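Local atomic coordinates of hemolysin-related protein (Vibrio cholerae serotype O1, PDB entry 6MLT), a protein that serves in the extracellular matrix of Vibrio cholerae biofilms, where it binds calcium and probably contributes to adhesion through carbohydrate binding. Residues 221-226 / 273-278; 237-242 / 254-259; 324-329 / 368-373; 412-417 / 425-430. All blocks are in the same frame, centred on the assembly; numbering follows the deposited sequence.

Contact 1 of 4, residues 221-226 / 273-278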
loop_
_atom_site.group_PDB
_atom_site.type_symbol
_atom_site.label_atom_id
_atom_site.label_comp_id
_atom_site.label_asym_id
_atom_site.label_seq_id
_atom_site.Cartn_x
_atom_site.Cartn_y
_atom_site.Cartn_z
ATOM N N VAL A 221 17.356 11.183 -4.931
ATOM C CA VAL A 221 16.442 10.159 -4.440
ATOM C C VAL A 221 15.300 10.038 -5.439
ATOM O O VAL A 221 14.622 11.027 -5.742
ATOM C CB VAL A 221 15.912 10.500 -3.039
ATOM C CG1 VAL A 221 14.945 9.436 -2.566
ATOM C CG2 VAL A 221 17.060 10.656 -2.048
ATOM N N TRP A 222 15.087 8.833 -5.943
ATOM C CA TRP A 222 14.088 8.572 -6.971
ATOM C C TRP A 222 12.811 8.071 -6.292
ATOM O O TRP A 222 12.365 8.722 -5.339
ATOM C CB TRP A 222 14.684 7.639 -8.026
ATOM C CG TRP A 222 15.497 8.366 -9.049
ATOM C CD1 TRP A 222 16.675 9.021 -8.849
ATOM C CD2 TRP A 222 15.187 8.511 -10.440
ATOM N NE1 TRP A 222 17.118 9.566 -10.030
ATOM C CE2 TRP A 222 16.224 9.262 -11.023
ATOM C CE3 TRP A 222 14.131 8.077 -11.248
ATOM C CZ2 TRP A 222 16.239 9.591 -12.377
ATOM C CZ3 TRP A 222 14.151 8.401 -12.597
ATOM C CH2 TRP A 222 15.193 9.149 -13.144
ATOM N N PHE A 223 12.215 6.960 -6.713
ATOM C CA PHE A 223 10.872 6.622 -6.284
ATOM C C PHE A 223 10.867 6.047 -4.876
ATOM O O PHE A 223 11.855 5.477 -4.395
ATOM C CB PHE A 223 10.241 5.641 -7.272
ATOM C CG PHE A 223 10.051 6.228 -8.642
ATOM C CD1 PHE A 223 8.978 7.061 -8.901
ATOM C CD2 PHE A 223 10.955 5.975 -9.659
ATOM C CE1 PHE A 223 8.808 7.623 -10.156
ATOM C CE2 PHE A 223 10.785 6.540 -10.914
ATOM C CZ PHE A 223 9.708 7.359 -11.157
ATOM N N SER A 224 9.733 6.222 -4.211
ATOM C CA SER A 224 9.550 5.793 -2.845
ATOM C C SER A 224 8.234 5.042 -2.729
ATOM O O SER A 224 7.363 5.115 -3.603
ATOM C CB SER A 224 9.570 6.991 -1.883
ATOM O OG SER A 224 8.523 7.893 -2.193
ATOM N N SER A 225 8.133 4.294 -1.639
ATOM C CA SER A 225 6.957 3.536 -1.256
ATOM C C SER A 225 6.693 3.813 0.214
ATOM O O SER A 225 7.625 4.028 0.990
ATOM C CB SER A 225 7.166 2.020 -1.451
ATOM O OG SER A 225 7.545 1.698 -2.777
ATOM N N VAL A 226 5.425 3.787 0.603
ATOM C CA VAL A 226 5.046 3.876 2.005
ATOM C C VAL A 226 4.406 2.554 2.390
ATOM O O VAL A 226 3.674 1.954 1.596
ATOM C CB VAL A 226 4.108 5.074 2.273
ATOM C CG1 VAL A 226 2.828 4.958 1.472
ATOM C CG2 VAL A 226 3.811 5.201 3.755
ATOM N N GLY A 273 22.639 0.515 -8.008
ATOM C CA GLY A 273 21.519 1.099 -8.699
ATOM C C GLY A 273 20.201 0.819 -7.997
ATOM O O GLY A 273 20.143 0.459 -6.816
ATOM N N GLY A 274 19.125 0.981 -8.762
ATOM C CA GLY A 274 17.779 0.840 -8.246
ATOM C C GLY A 274 17.084 2.181 -8.104
ATOM O O GLY A 274 17.578 3.060 -7.387
ATOM N N SER A 275 15.949 2.366 -8.791
ATOM C CA SER A 275 15.198 3.614 -8.726
ATOM C C SER A 275 13.827 3.477 -8.083
ATOM O O SER A 275 13.231 4.500 -7.722
ATOM C CB SER A 275 14.992 4.204 -10.129
ATOM O OG SER A 275 13.904 3.573 -10.795
ATOM N N VAL A 276 13.306 2.257 -7.947
ATOM C CA VAL A 276 11.915 2.052 -7.563
ATOM C C VAL A 276 11.799 0.668 -6.947
ATOM O O VAL A 276 12.596 -0.227 -7.245
ATOM C CB VAL A 276 10.972 2.224 -8.784
ATOM C CG1 VAL A 276 11.251 1.155 -9.834
ATOM C CG2 VAL A 276 9.502 2.185 -8.362
ATOM N N GLN A 277 10.814 0.505 -6.064
ATOM C CA GLN A 277 10.551 -0.755 -5.394
ATOM C C GLN A 277 9.063 -1.052 -5.433
ATOM O O GLN A 277 8.233 -0.164 -5.646
ATOM C CB GLN A 277 10.980 -0.738 -3.915
ATOM C CG GLN A 277 11.986 0.308 -3.542
ATOM C CD GLN A 277 11.423 1.736 -3.522
ATOM O OE1 GLN A 277 10.227 1.959 -3.351
ATOM N NE2 GLN A 277 12.299 2.700 -3.712
ATOM N N ALA A 278 8.747 -2.325 -5.219
ATOM C CA ALA A 278 7.412 -2.766 -4.849
ATOM C C ALA A 278 7.483 -3.327 -3.436
ATOM O O ALA A 278 8.481 -3.948 -3.057
ATOM C CB ALA A 278 6.872 -3.818 -5.830
#

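Contact 2 of 4, residues 237-242 / 254-259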
loop_
_atom_site.group_PDB
_atom_site.type_symbol
_atom_site.label_atom_id
_atom_site.label_comp_id
_atom_site.label_asym_id
_atom_site.label_seq_id
_atom_site.Cartn_x
_atom_site.Cartn_y
_atom_site.Cartn_z
ATOM N N LEU A 237 8.884 4.594 5.185
ATOM C CA LEU A 237 9.134 5.083 3.839
ATOM C C LEU A 237 10.321 4.325 3.261
ATOM O O LEU A 237 11.384 4.270 3.885
ATOM C CB LEU A 237 9.412 6.585 3.883
ATOM C CG LEU A 237 9.397 7.415 2.611
ATOM C CD1 LEU A 237 8.023 7.400 1.956
ATOM C CD2 LEU A 237 9.817 8.843 2.952
ATOM N N VAL A 238 10.133 3.723 2.090
ATOM C CA VAL A 238 11.204 3.033 1.372
ATOM C C VAL A 238 11.659 3.931 0.233
ATOM O O VAL A 238 10.830 4.404 -0.551
ATOM C CB VAL A 238 10.730 1.673 0.829
ATOM C CG1 VAL A 238 11.908 0.903 0.254
ATOM C CG2 VAL A 238 10.046 0.871 1.920
ATOM N N VAL A 239 12.972 4.150 0.121
ATOM C CA VAL A 239 13.522 5.062 -0.878
ATOM C C VAL A 239 14.670 4.388 -1.620
ATOM O O VAL A 239 15.411 3.576 -1.053
ATOM C CB VAL A 239 13.997 6.385 -0.241
ATOM C CG1 VAL A 239 12.853 7.069 0.494
ATOM C CG2 VAL A 239 15.171 6.147 0.708
ATOM N N SER A 240 14.830 4.759 -2.891
ATOM C CA SER A 240 15.885 4.247 -3.764
ATOM C C SER A 240 16.727 5.398 -4.297
ATOM O O SER A 240 16.184 6.408 -4.759
ATOM C CB SER A 240 15.296 3.464 -4.950
ATOM O OG SER A 240 14.736 2.225 -4.551
ATOM N N VAL A 241 18.046 5.231 -4.250
ATOM C CA VAL A 241 18.996 6.146 -4.880
ATOM C C VAL A 241 19.748 5.356 -5.945
ATOM O O VAL A 241 20.593 4.520 -5.596
ATOM C CB VAL A 241 19.968 6.745 -3.853
ATOM C CG1 VAL A 241 20.961 7.683 -4.535
ATOM C CG2 VAL A 241 19.205 7.472 -2.755
ATOM N N PRO A 242 19.488 5.566 -7.234
ATOM C CA PRO A 242 20.128 4.718 -8.251
ATOM C C PRO A 242 21.557 5.113 -8.576
ATOM O O PRO A 242 22.378 4.259 -8.926
ATOM C CB PRO A 242 19.216 4.890 -9.474
ATOM C CG PRO A 242 18.549 6.214 -9.278
ATOM C CD PRO A 242 18.397 6.384 -7.793
ATOM N N ALA A 254 16.885 2.246 1.176
ATOM C CA ALA A 254 16.794 2.574 2.589
ATOM C C ALA A 254 15.338 2.580 3.020
ATOM O O ALA A 254 14.434 2.851 2.225
ATOM C CB ALA A 254 17.443 3.928 2.897
ATOM N N VAL A 255 15.126 2.259 4.288
ATOM C CA VAL A 255 13.825 2.383 4.931
ATOM C C VAL A 255 13.950 3.466 5.986
ATOM O O VAL A 255 14.803 3.380 6.881
ATOM C CB VAL A 255 13.362 1.059 5.550
ATOM C CG1 VAL A 255 12.039 1.250 6.279
ATOM C CG2 VAL A 255 13.232 -0.008 4.473
ATOM N N LEU A 256 13.098 4.475 5.885
ATOM C CA LEU A 256 13.085 5.595 6.807
ATOM C C LEU A 256 11.835 5.532 7.672
ATOM O O LEU A 256 10.774 5.090 7.226
ATOM C CB LEU A 256 13.108 6.924 6.056
ATOM C CG LEU A 256 14.175 7.070 4.972
ATOM C CD1 LEU A 256 14.022 8.402 4.276
ATOM C CD2 LEU A 256 15.558 6.924 5.572
ATOM N N GLU A 257 11.979 5.972 8.918
ATOM C CA GLU A 257 10.846 6.174 9.802
ATOM C C GLU A 257 10.121 7.465 9.421
ATOM O O GLU A 257 10.607 8.270 8.624
ATOM C CB GLU A 257 11.310 6.233 11.256
ATOM C CG GLU A 257 12.192 5.063 11.694
ATOM C CD GLU A 257 11.431 3.752 11.820
ATOM O OE1 GLU A 257 10.190 3.763 11.686
ATOM O OE2 GLU A 257 12.078 2.708 12.063
ATOM N N HIS A 258 8.947 7.669 10.020
ATOM C CA HIS A 258 8.115 8.815 9.661
ATOM C C HIS A 258 8.802 10.146 9.943
ATOM O O HIS A 258 8.431 11.160 9.340
ATOM C CB HIS A 258 6.787 8.754 10.416
ATOM C CG HIS A 258 6.920 9.035 11.880
ATOM N ND1 HIS A 258 7.388 8.099 12.779
ATOM C CD2 HIS A 258 6.661 10.152 12.599
ATOM C CE1 HIS A 258 7.406 8.629 13.990
ATOM N NE2 HIS A 258 6.972 9.874 13.907
ATOM N N ASP A 259 9.780 10.181 10.849
ATOM C CA ASP A 259 10.502 11.406 11.157
ATOM C C ASP A 259 11.798 11.544 10.363
ATOM O O ASP A 259 12.602 12.434 10.659
ATOM C CB ASP A 259 10.801 11.483 12.657
ATOM C CG ASP A 259 11.721 10.372 13.130
ATOM O OD1 ASP A 259 12.140 9.540 12.302
ATOM O OD2 ASP A 259 12.020 10.329 14.341
#

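Contact 3 of 4, residues 324-329 / 368-373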
loop_
_atom_site.group_PDB
_atom_site.type_symbol
_atom_site.label_atom_id
_atom_site.label_comp_id
_atom_site.label_asym_id
_atom_site.label_seq_id
_atom_site.Cartn_x
_atom_site.Cartn_y
_atom_site.Cartn_z
ATOM N N ALA A 324 -15.158 -0.696 44.193
ATOM C CA ALA A 324 -14.830 -1.691 45.203
ATOM C C ALA A 324 -14.589 -3.057 44.572
ATOM O O ALA A 324 -13.791 -3.850 45.089
ATOM C CB ALA A 324 -15.953 -1.777 46.236
ATOM N N VAL A 325 -15.268 -3.350 43.468
ATOM C CA VAL A 325 -15.176 -4.635 42.793
ATOM C C VAL A 325 -15.060 -4.379 41.293
ATOM O O VAL A 325 -15.039 -3.232 40.839
ATOM C CB VAL A 325 -16.372 -5.556 43.119
ATOM C CG1 VAL A 325 -16.420 -5.833 44.626
ATOM C CG2 VAL A 325 -17.695 -4.955 42.630
ATOM N N VAL A 326 -14.943 -5.457 40.524
ATOM C CA VAL A 326 -14.808 -5.366 39.074
ATOM C C VAL A 326 -16.212 -5.390 38.480
ATOM O O VAL A 326 -16.916 -6.397 38.566
ATOM C CB VAL A 326 -13.941 -6.503 38.516
ATOM C CG1 VAL A 326 -13.856 -6.413 37.007
ATOM C CG2 VAL A 326 -12.546 -6.449 39.112
ATOM N N ASP A 327 -16.616 -4.281 37.866
ATOM C CA ASP A 327 -18.001 -4.084 37.456
ATOM C C ASP A 327 -18.263 -4.428 36.001
ATOM O O ASP A 327 -19.310 -5.004 35.696
ATOM C CB ASP A 327 -18.413 -2.639 37.725
ATOM C CG ASP A 327 -18.347 -2.307 39.198
ATOM O OD1 ASP A 327 -18.993 -3.033 39.991
ATOM O OD2 ASP A 327 -17.614 -1.369 39.563
ATOM N N ALA A 328 -17.348 -4.099 35.094
ATOM C CA ALA A 328 -17.588 -4.379 33.687
ATOM C C ALA A 328 -16.266 -4.414 32.941
ATOM O O ALA A 328 -15.295 -3.757 33.327
ATOM C CB ALA A 328 -18.523 -3.343 33.058
ATOM N N ILE A 329 -16.247 -5.192 31.861
ATOM C CA ILE A 329 -15.067 -5.358 31.025
ATOM C C ILE A 329 -15.511 -5.294 29.573
ATOM O O ILE A 329 -16.526 -5.891 29.203
ATOM C CB ILE A 329 -14.345 -6.690 31.312
ATOM C CG1 ILE A 329 -13.873 -6.737 32.762
ATOM C CG2 ILE A 329 -13.163 -6.874 30.362
ATOM C CD1 ILE A 329 -13.383 -8.111 33.191
ATOM N N TYR A 368 -21.608 -13.139 45.035
ATOM C CA TYR A 368 -20.341 -13.782 44.703
ATOM C C TYR A 368 -19.862 -13.317 43.334
ATOM O O TYR A 368 -20.606 -13.403 42.351
ATOM C CB TYR A 368 -20.494 -15.300 44.707
ATOM C CG TYR A 368 -20.743 -15.892 46.076
ATOM C CD1 TYR A 368 -22.031 -16.012 46.581
ATOM C CD2 TYR A 368 -19.690 -16.340 46.857
ATOM C CE1 TYR A 368 -22.264 -16.556 47.835
ATOM C CE2 TYR A 368 -19.912 -16.890 48.110
ATOM C CZ TYR A 368 -21.198 -16.991 48.592
ATOM O OH TYR A 368 -21.416 -17.536 49.838
ATOM N N GLY A 369 -18.621 -12.855 43.261
ATOM C CA GLY A 369 -18.105 -12.407 41.985
ATOM C C GLY A 369 -16.625 -12.100 42.044
ATOM O O GLY A 369 -15.930 -12.464 42.991
ATOM N N VAL A 370 -16.151 -11.426 41.001
ATOM C CA VAL A 370 -14.754 -11.012 40.925
ATOM C C VAL A 370 -14.592 -9.695 41.676
ATOM O O VAL A 370 -15.208 -8.682 41.323
ATOM C CB VAL A 370 -14.292 -10.884 39.466
ATOM C CG1 VAL A 370 -12.869 -10.355 39.391
ATOM C CG2 VAL A 370 -14.391 -12.241 38.772
ATOM N N LEU A 371 -13.752 -9.709 42.711
ATOM C CA LEU A 371 -13.537 -8.563 43.587
ATOM C C LEU A 371 -12.354 -7.723 43.136
ATOM O O LEU A 371 -12.395 -6.492 43.234
ATOM C CB LEU A 371 -13.318 -9.040 45.027
ATOM C CG LEU A 371 -14.354 -10.036 45.540
ATOM C CD1 LEU A 371 -13.968 -10.545 46.920
ATOM C CD2 LEU A 371 -15.750 -9.414 45.574
ATOM N N GLU A 372 -11.304 -8.363 42.631
ATOM C CA GLU A 372 -10.109 -7.635 42.233
ATOM C C GLU A 372 -9.350 -8.428 41.184
ATOM O O GLU A 372 -9.347 -9.663 41.192
ATOM C CB GLU A 372 -9.192 -7.350 43.436
ATOM C CG GLU A 372 -8.011 -6.437 43.101
ATOM C CD GLU A 372 -6.898 -6.511 44.111
ATOM O OE1 GLU A 372 -7.035 -5.913 45.199
ATOM O OE2 GLU A 372 -5.882 -7.172 43.812
ATOM N N MET A 373 -8.708 -7.696 40.276
ATOM C CA MET A 373 -7.708 -8.259 39.384
ATOM C C MET A 373 -6.474 -7.380 39.458
ATOM O O MET A 373 -6.582 -6.150 39.452
ATOM C CB MET A 373 -8.222 -8.355 37.943
ATOM C CG MET A 373 -9.410 -9.288 37.785
ATOM S SD MET A 373 -9.816 -9.570 36.055
ATOM C CE MET A 373 -10.275 -7.926 35.526
#

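Contact 4 of 4, residues 412-417 / 425-430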
loop_
_atom_site.group_PDB
_atom_site.type_symbol
_atom_site.label_atom_id
_atom_site.label_comp_id
_atom_site.label_asym_id
_atom_site.label_seq_id
_atom_site.Cartn_x
_atom_site.Cartn_y
_atom_site.Cartn_z
ATOM N N VAL A 412 -16.072 -13.275 29.833
ATOM C CA VAL A 412 -16.622 -12.523 30.957
ATOM C C VAL A 412 -18.026 -13.036 31.243
ATOM O O VAL A 412 -18.844 -13.167 30.326
ATOM C CB VAL A 412 -16.643 -11.011 30.660
ATOM C CG1 VAL A 412 -17.197 -10.225 31.842
ATOM C CG2 VAL A 412 -15.237 -10.523 30.301
ATOM N N TRP A 413 -18.294 -13.345 32.508
ATOM C CA TRP A 413 -19.616 -13.741 32.978
ATOM C C TRP A 413 -20.152 -12.647 33.888
ATOM O O TRP A 413 -19.470 -12.245 34.839
ATOM C CB TRP A 413 -19.566 -15.050 33.768
ATOM C CG TRP A 413 -19.297 -16.319 32.996
ATOM C CD1 TRP A 413 -20.195 -17.310 32.709
ATOM C CD2 TRP A 413 -18.043 -16.749 32.453
ATOM N NE1 TRP A 413 -19.579 -18.322 32.015
ATOM C CE2 TRP A 413 -18.257 -18.004 31.845
ATOM C CE3 TRP A 413 -16.760 -16.195 32.422
ATOM C CZ2 TRP A 413 -17.242 -18.705 31.205
ATOM C CZ3 TRP A 413 -15.754 -16.892 31.794
ATOM C CH2 TRP A 413 -15.997 -18.133 31.192
ATOM N N SER A 414 -21.372 -12.185 33.621
ATOM C CA SER A 414 -22.036 -11.221 34.494
ATOM C C SER A 414 -23.500 -11.605 34.622
ATOM O O SER A 414 -24.223 -11.652 33.622
ATOM C CB SER A 414 -21.912 -9.795 33.961
ATOM O OG SER A 414 -22.563 -8.878 34.835
ATOM N N LYS A 415 -23.937 -11.858 35.849
ATOM C CA LYS A 415 -25.326 -12.201 36.115
ATOM C C LYS A 415 -26.203 -10.953 36.109
ATOM O O LYS A 415 -25.843 -9.918 36.678
ATOM C CB LYS A 415 -25.438 -12.905 37.465
ATOM C CG LYS A 415 -26.850 -13.352 37.819
ATOM C CD LYS A 415 -26.880 -14.031 39.180
ATOM C CE LYS A 415 -28.299 -14.385 39.607
ATOM N NZ LYS A 415 -28.307 -15.193 40.856
ATOM N N GLU A 416 -27.370 -11.066 35.475
ATOM C CA GLU A 416 -28.344 -9.982 35.420
ATOM C C GLU A 416 -29.583 -10.223 36.266
ATOM O O GLU A 416 -30.147 -9.263 36.794
ATOM C CB GLU A 416 -28.796 -9.742 33.973
ATOM C CG GLU A 416 -27.685 -9.340 33.022
ATOM C CD GLU A 416 -28.197 -9.076 31.619
ATOM O OE1 GLU A 416 -29.418 -9.217 31.397
ATOM O OE2 GLU A 416 -27.383 -8.726 30.737
ATOM N N LYS A 417 -30.011 -11.476 36.417
ATOM C CA LYS A 417 -31.309 -11.772 37.012
ATOM C C LYS A 417 -31.428 -11.188 38.416
ATOM O O LYS A 417 -30.573 -11.421 39.275
ATOM C CB LYS A 417 -31.527 -13.288 37.052
ATOM N N GLN A 425 -22.172 -6.926 38.296
ATOM C CA GLN A 425 -20.715 -6.885 38.253
ATOM C C GLN A 425 -20.204 -8.074 37.453
ATOM O O GLN A 425 -20.982 -8.895 36.957
ATOM C CB GLN A 425 -20.113 -6.878 39.665
ATOM C CG GLN A 425 -20.316 -8.172 40.449
ATOM C CD GLN A 425 -19.328 -8.306 41.596
ATOM O OE1 GLN A 425 -18.154 -8.621 41.385
ATOM N NE2 GLN A 425 -19.787 -8.036 42.807
ATOM N N VAL A 426 -18.882 -8.157 37.322
ATOM C CA VAL A 426 -18.249 -9.322 36.717
ATOM C C VAL A 426 -18.216 -10.442 37.749
ATOM O O VAL A 426 -17.604 -10.303 38.816
ATOM C CB VAL A 426 -16.840 -8.987 36.214
ATOM C CG1 VAL A 426 -16.131 -10.236 35.738
ATOM C CG2 VAL A 426 -16.922 -7.961 35.091
ATOM N N ASN A 427 -18.860 -11.566 37.427
ATOM C CA ASN A 427 -18.946 -12.678 38.361
ATOM C C ASN A 427 -17.928 -13.778 38.088
ATOM O O ASN A 427 -17.580 -14.519 39.018
ATOM C CB ASN A 427 -20.359 -13.261 38.346
ATOM C CG ASN A 427 -21.409 -12.234 38.757
ATOM O OD1 ASN A 427 -22.130 -11.689 37.919
ATOM N ND2 ASN A 427 -21.479 -11.951 40.052
ATOM N N ALA A 428 -17.441 -13.901 36.855
ATOM C CA ALA A 428 -16.356 -14.822 36.551
ATOM C C ALA A 428 -15.570 -14.287 35.367
ATOM O O ALA A 428 -16.094 -13.543 34.532
ATOM C CB ALA A 428 -16.865 -16.235 36.250
ATOM N N VAL A 429 -14.303 -14.703 35.282
ATOM C CA VAL A 429 -13.432 -14.311 34.183
ATOM C C VAL A 429 -12.563 -15.484 33.758
ATOM O O VAL A 429 -12.300 -16.414 34.524
ATOM C CB VAL A 429 -12.526 -13.109 34.538
ATOM C CG1 VAL A 429 -13.352 -11.876 34.787
ATOM C CG2 VAL A 429 -11.660 -13.436 35.752
ATOM N N GLN A 430 -12.101 -15.405 32.516
ATOM C CA GLN A 430 -11.202 -16.385 31.933
ATOM C C GLN A 430 -10.353 -15.656 30.906
ATOM O O GLN A 430 -10.870 -14.836 30.147
ATOM C CB GLN A 430 -11.980 -17.540 31.292
ATOM C CG GLN A 430 -11.132 -18.559 30.555
ATOM C CD GLN A 430 -11.975 -19.684 29.984
ATOM O OE1 GLN A 430 -13.036 -19.446 29.404
ATOM N NE2 GLN A 430 -11.522 -20.918 30.169
HETATM O O HOH W 1 -23.692 -9.420 38.360
#

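Contact 1 of 4, residues 221-226 / 273-278
Gln-277 reaches from one backbone to the other and, with its single amide, ties down two residues of segment 221-226. At its base CG nearly eclipses the backbone N (chi1 -21°), a strained start. The chain then folds back at chi2 (72°), so that CG delivers the amide toward Phe-223 and Ser-225, with CD 3.9 Å from Ser-225 OG. On one branch, NE2 donates to Phe-223 O at 2.9 Å; the acceptor lies near the amide plane, but the amide nitrogen stands above the plane of the Phe-223 carbonyl. NE2 also bonds to Ser-240. On the other branch, Ser-225 OG donates to Gln-277 OE1 at 2.8 Å, the hydroxyl coming in almost in line with the C=O bond. Both ends of the buried amide are therefore engaged, which fixes its rotation. Further back, Phe-223 N donates to Ser-275 O at 2.8 Å, and Phe-223 CB packs on Val-276 CG2 at 3.7 Å. The two segments run nearly parallel, as expected of first strands in successive beta-propeller blades: 224-227 pairs with 236-241, 277-279 pairs with 443-448, and Arg-604 bonds to both segments.

Contact 2 of 4, residues 237-242 / 254-259
Val-239 fits its two methyls to two different neighbours on strand 254-256. CG2 comes down beside Ala-254 CB at 3.9 Å, where a side chain of one carbon leaves room for the branched valine. CG1 points instead along the sheet to Leu-256, whose CD1 is 4.2 Å away; the two side chains cross at about a right angle, a diagonal contact that fills the gap between cross-strand pairs. Leu-256 can make it because its CG lies beside the backbone N (chi1 -50°), tilting the isobutyl group back toward Val-239. Its direct partner, Leu-237, touches it closest at the root, CB to CB at 4.3 Å. Strands 236-241 and 252-256 form the central hairpin of a four-stranded antiparallel beta-propeller blade. The face bearing Leu-237 and Val-239 is turned to the preceding blade, where Phe-199 packs against both. On the reverse face there is one pair, Val-238 and Val-255, a non-hydrogen-bonded pair whose CG2 methyls meet obliquely at 4.2 Å. Hydrogen-bonded pairs lie on either side of it: Leu-237 and Leu-256 exchange two bonds, the shorter being Leu-256 N to Leu-237 O at 2.6 Å, while Val-239 and Ala-254 exchange two more, with Val-239 N to Ala-254 O at 2.9 Å. Val-255 CA also brings its hydrogen to Leu-237 O, at 3.3 Å.

Contact 3 of 4, residues 324-329 / 368-373
Val-326 divides its two methyls between Val-370 and Met-373, and its rotamer explains the division. With CG1 trans to the backbone N (chi1 178°), that methyl projects toward Met-373 CE, 4.2 Å away, while CG2, beside the backbone N, rests 3.9 Å from Val-370 CG1. Val-370 adopts the same rotamer, so its CG1 is the branch offered in return, and the two valines meet at a slant. Met-373 starts from a position outside the direct line of contact; its chain runs extended through chi2 and then bends at the sulfur (chi3 -63°), a turn that swings the terminal methyl over Val-326. The same CE meets Ile-329 CD1 tip to tip at 3.9 Å, so one methyl serves two partners. At the other end Val-325 CG1 touches Leu-371 CD2 at 3.8 Å. Apart from Val-325, which lies just before its strand, these residues belong to strands 326-330 and 370-377, in different four-stranded sheets of the beta-prism lectin fold; their portions 326-329 and 370-373 run at 74° to each other, a crossing of sheets rather than a pairing within one. Each strand carries a classic bulge near the contact, Asp-327 with Ala-328 opposite Arg-321, and Leu-371 with Glu-372. The polar links are slight: Val-326 N makes a weak hydrogen bond to Val-370 O at 3.3 Å, and Val-325 CA approaches Leu-371 O at 3.4 Å. Between these two segments, then, apolar methyl contacts outweigh one weak hydrogen bond, while backbone bonds from Val-326 and Val-370 to Val-426 tie both strands through a third.

Contact 4 of 4, residues 412-417 / 425-430
Trp-413 O is shared by two successive amides, Asn-427 N at 2.7 Å and, more weakly, Ala-428 N at 3.3 Å. This is a classic beta bulge, set where strands 405-413 and 428-435 of the beta-prism lectin fold come together at the end of their antiparallel hairpin. Trp-413 N returns a bond to Ala-428 O, and Ala-428 CB lies obliquely off the CD2-CE3 side of the indole, 3.8 Å from Trp-413 CE3. Farther out the ring lies beside Gln-430, whose CB sits at its edge in plane; the amide of Gln-430 is turned 48° from the indole and bonds beyond, to Ser-297 and Asn-411. On the reverse face Val-412 CG1 meets Val-426 CG2 at 4.0 Å, the two side chains crossing at about a right angle. Past the bulge, side chains take over from backbone pairing. Ser-414 OG, trans to its own backbone N, reaches Gln-425 O at 2.6 Å, approaching from above the carbonyl plane. A water accepts from Gln-425 N and lies 2.8 Å from Asn-427 OD1. That same OD1 takes the backbone N-H of Lys-415 at 2.8 Å in an almost straight bond, 178° at the hydrogen.

How the contacts relate
From the N terminus, contact 1 opens first, and contact 2 lies nested within its loop: 237-242 and 254-259 close a hairpin before the chain comes round to 273-278. Contact 2 thus builds one propeller blade, and contact 1 joins it to the next; they meet where Ser-225 O bonds to Val-238 N. After 277-279 the chain leaves for the beta-prism and returns at 443-448 to pair with that same strand. Within the excursion contacts 3 and 4, their centres each about 54 Å from that of contact 1, follow in series, neither crossing nor nesting. Contact 3 joins two sheets of the prism, contact 4 closes a hairpin in the third, and Val-370 N to Val-426 O links them.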